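Local coordinates for protein ATP-dependent DNA helicase uvsW (Enterobacteria phage T4, PDB 1RIF) that couples ATP hydrolysis to 3'-5' translocation and unwinding of duplex DNA, driving Holliday junction branch migration in phage recombination and repair, at residues I3-H8 / V13-E18. The protein carries 1 engineered substitution. Residues are numbered along the deposited sequence; the frame is centred on the assembly and turned at random.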
loop_
_atom_site.group_PDB
_atom_site.type_symbol
_atom_site.label_atom_id
_atom_site.label_comp_id
_atom_site.label_asym_id
_atom_site.label_seq_id
_atom_site.Cartn_x
_atom_site.Cartn_y
_atom_site.Cartn_z
ATOM N N ILE A 3 -4.438 -1.705 26.762
ATOM C CA ILE A 3 -4.332 -1.088 25.451
ATOM C C ILE A 3 -5.596 -1.304 24.637
ATOM O O ILE A 3 -6.073 -2.428 24.510
ATOM C CB ILE A 3 -3.144 -1.685 24.670
ATOM C CG1 ILE A 3 -1.839 -1.428 25.425
ATOM C CG2 ILE A 3 -3.090 -1.094 23.279
ATOM C CD1 ILE A 3 -0.645 -2.099 24.812
ATOM N N LYS A 4 -6.139 -0.218 24.097
ATOM C CA LYS A 4 -7.332 -0.278 23.256
ATOM C C LYS A 4 -6.971 0.347 21.920
ATOM O O LYS A 4 -6.626 1.524 21.855
ATOM C CB LYS A 4 -8.502 0.492 23.885
ATOM C CG LYS A 4 -9.274 -0.289 24.943
ATOM C CD LYS A 4 -10.521 0.463 25.383
ATOM C CE LYS A 4 -11.365 -0.358 26.357
ATOM N NZ LYS A 4 -12.391 0.471 27.073
ATOM N N VAL A 5 -7.037 -0.445 20.856
ATOM C CA VAL A 5 -6.705 0.053 19.528
ATOM C C VAL A 5 -7.976 0.313 18.717
ATOM O O VAL A 5 -8.718 -0.608 18.370
ATOM C CB VAL A 5 -5.776 -0.942 18.798
ATOM C CG1 VAL A 5 -5.373 -0.392 17.448
ATOM C CG2 VAL A 5 -4.540 -1.193 19.643
ATOM N N HIS A 6 -8.221 1.586 18.430
ATOM C CA HIS A 6 -9.406 1.993 17.692
ATOM C C HIS A 6 -9.156 2.272 16.227
ATOM O O HIS A 6 -8.074 2.696 15.825
ATOM C CB HIS A 6 -10.023 3.251 18.309
ATOM C CG HIS A 6 -10.456 3.083 19.730
ATOM N ND1 HIS A 6 -9.605 3.285 20.796
ATOM C CD2 HIS A 6 -11.643 2.706 20.260
ATOM C CE1 HIS A 6 -10.251 3.039 21.922
ATOM N NE2 HIS A 6 -11.489 2.685 21.625
ATOM N N PHE A 7 -10.183 2.040 15.430
ATOM C CA PHE A 7 -10.097 2.298 14.014
ATOM C C PHE A 7 -10.016 3.830 13.868
ATOM O O PHE A 7 -10.593 4.568 14.669
ATOM C CB PHE A 7 -11.348 1.750 13.322
ATOM C CG PHE A 7 -11.306 1.843 11.826
ATOM C CD1 PHE A 7 -10.770 0.805 11.066
ATOM C CD2 PHE A 7 -11.780 2.980 11.175
ATOM C CE1 PHE A 7 -10.708 0.898 9.682
ATOM C CE2 PHE A 7 -11.721 3.081 9.790
ATOM C CZ PHE A 7 -11.183 2.035 9.044
ATOM N N HIS A 8 -9.287 4.291 12.855
ATOM C CA HIS A 8 -9.105 5.713 12.558
ATOM C C HIS A 8 -8.680 5.749 11.083
ATOM O O HIS A 8 -7.493 5.789 10.774
ATOM C CB HIS A 8 -7.989 6.294 13.437
ATOM C CG HIS A 8 -7.692 7.735 13.159
ATOM N ND1 HIS A 8 -8.416 8.767 13.717
ATOM C CD2 HIS A 8 -6.790 8.316 12.332
ATOM C CE1 HIS A 8 -7.975 9.918 13.242
ATOM N NE2 HIS A 8 -6.990 9.672 12.399
ATOM N N VAL A 13 -4.252 3.658 12.845
ATOM C CA VAL A 13 -5.151 3.209 13.899
ATOM C C VAL A 13 -4.759 4.093 15.079
ATOM O O VAL A 13 -3.644 4.613 15.110
ATOM C CB VAL A 13 -4.944 1.723 14.280
ATOM C CG1 VAL A 13 -5.487 0.827 13.180
ATOM C CG2 VAL A 13 -3.472 1.440 14.533
ATOM N N ARG A 14 -5.665 4.290 16.029
ATOM C CA ARG A 14 -5.358 5.121 17.186
ATOM C C ARG A 14 -5.197 4.248 18.405
ATOM O O ARG A 14 -5.991 3.340 18.631
ATOM C CB ARG A 14 -6.470 6.138 17.445
ATOM C CG ARG A 14 -6.125 7.100 18.565
ATOM C CD ARG A 14 -7.253 8.056 18.892
ATOM N NE ARG A 14 -8.290 7.442 19.718
ATOM C CZ ARG A 14 -9.476 7.052 19.265
ATOM N NH1 ARG A 14 -9.786 7.206 17.981
ATOM N NH2 ARG A 14 -10.362 6.523 20.101
ATOM N N ILE A 15 -4.175 4.526 19.201
ATOM C CA ILE A 15 -3.932 3.740 20.404
ATOM C C ILE A 15 -4.235 4.501 21.694
ATOM O O ILE A 15 -3.805 5.638 21.873
ATOM C CB ILE A 15 -2.481 3.251 20.458
ATOM C CG1 ILE A 15 -2.117 2.560 19.139
ATOM C CG2 ILE A 15 -2.306 2.298 21.642
ATOM C CD1 ILE A 15 -0.698 2.036 19.078
ATOM N N ASP A 16 -4.983 3.850 22.580
ATOM C CA ASP A 16 -5.372 4.400 23.877
ATOM C C ASP A 16 -4.639 3.626 24.948
ATOM O O ASP A 16 -4.742 2.408 25.009
ATOM C CB ASP A 16 -6.874 4.239 24.092
ATOM C CG ASP A 16 -7.683 5.287 23.360
ATOM O OD1 ASP A 16 -7.355 5.598 22.192
ATOM O OD2 ASP A 16 -8.660 5.794 23.955
ATOM N N CYS A 17 -3.903 4.329 25.798
ATOM C CA CYS A 17 -3.141 3.679 26.857
ATOM C C CYS A 17 -2.593 4.722 27.822
ATOM O O CYS A 17 -2.879 5.912 27.694
ATOM C CB CYS A 17 -1.975 2.903 26.253
ATOM S SG CYS A 17 -0.803 3.980 25.395
ATOM N N GLU A 18 -1.804 4.270 28.789
ATOM C CA GLU A 18 -1.208 5.179 29.761
ATOM C C GLU A 18 -0.128 6.015 29.086
ATOM O O GLU A 18 0.206 5.792 27.917
ATOM C CB GLU A 18 -0.589 4.400 30.924
ATOM C CG GLU A 18 -1.356 4.522 32.230
ATOM C CD GLU A 18 -2.758 3.936 32.151
ATOM O OE1 GLU A 18 -2.885 2.709 31.936
ATOM O OE2 GLU A 18 -3.730 4.706 32.307
#
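The guanidinium of Arg14 lies over one face of the His6 imidazole, the two planes only 10° apart, with Arg14 NH2 3.3 Å above the ring plane and displaced toward its rim. Arginine suits this place because its chain is long enough to leave its own strand and fold back: CG lies opposite the backbone N, and a bend at the third torsion (79°) turns the flat head across to the neighbouring strand. Asp16, two residues on along the same face, helps to set its rotation: its OD1 accepts Arg14 NE at 3.2 Å through its syn lone pair in a salt bridge, the acceptor standing somewhat out of the guanidinium plane. The Asp16 carboxylate also lies against the imidazole, the two planes 58° apart, while Trp80 of strand 79-81 meets the imidazole edge-to-face.

Beneath these side chains runs an antiparallel hairpin. Lys4 and Asp16 form one hydrogen-bonded pair, with Asp16 N to Lys4 O at 2.9 Å, and His6 and Arg14 form the next, with His6 N to Arg14 O at 2.8 Å. Val5 and Ile15, the non-hydrogen-bonded pair between, turn to the other face. Beta-branched valine and isoleucine suit extended strands and give compact apolar surfaces there: Val5 CG1 meets Val13 CB at 3.8 Å, and Ile3 and Ile15 lie side by side through their CG2 methyls.

The hairpin thus forms the middle of a four-stranded sheet in the N-terminal region, distinct from the seven-stranded parallel sheet and away from the predicted ATP-binding residues. Its chemistry is two-faced: Ile15 is covered by helix 19-28 through Leu25, and Val5 and Val13 by Ile85, whereas on the partly exposed face the aspartate probably offsets the arginine's charge and helps keep the guanidinium over the ring.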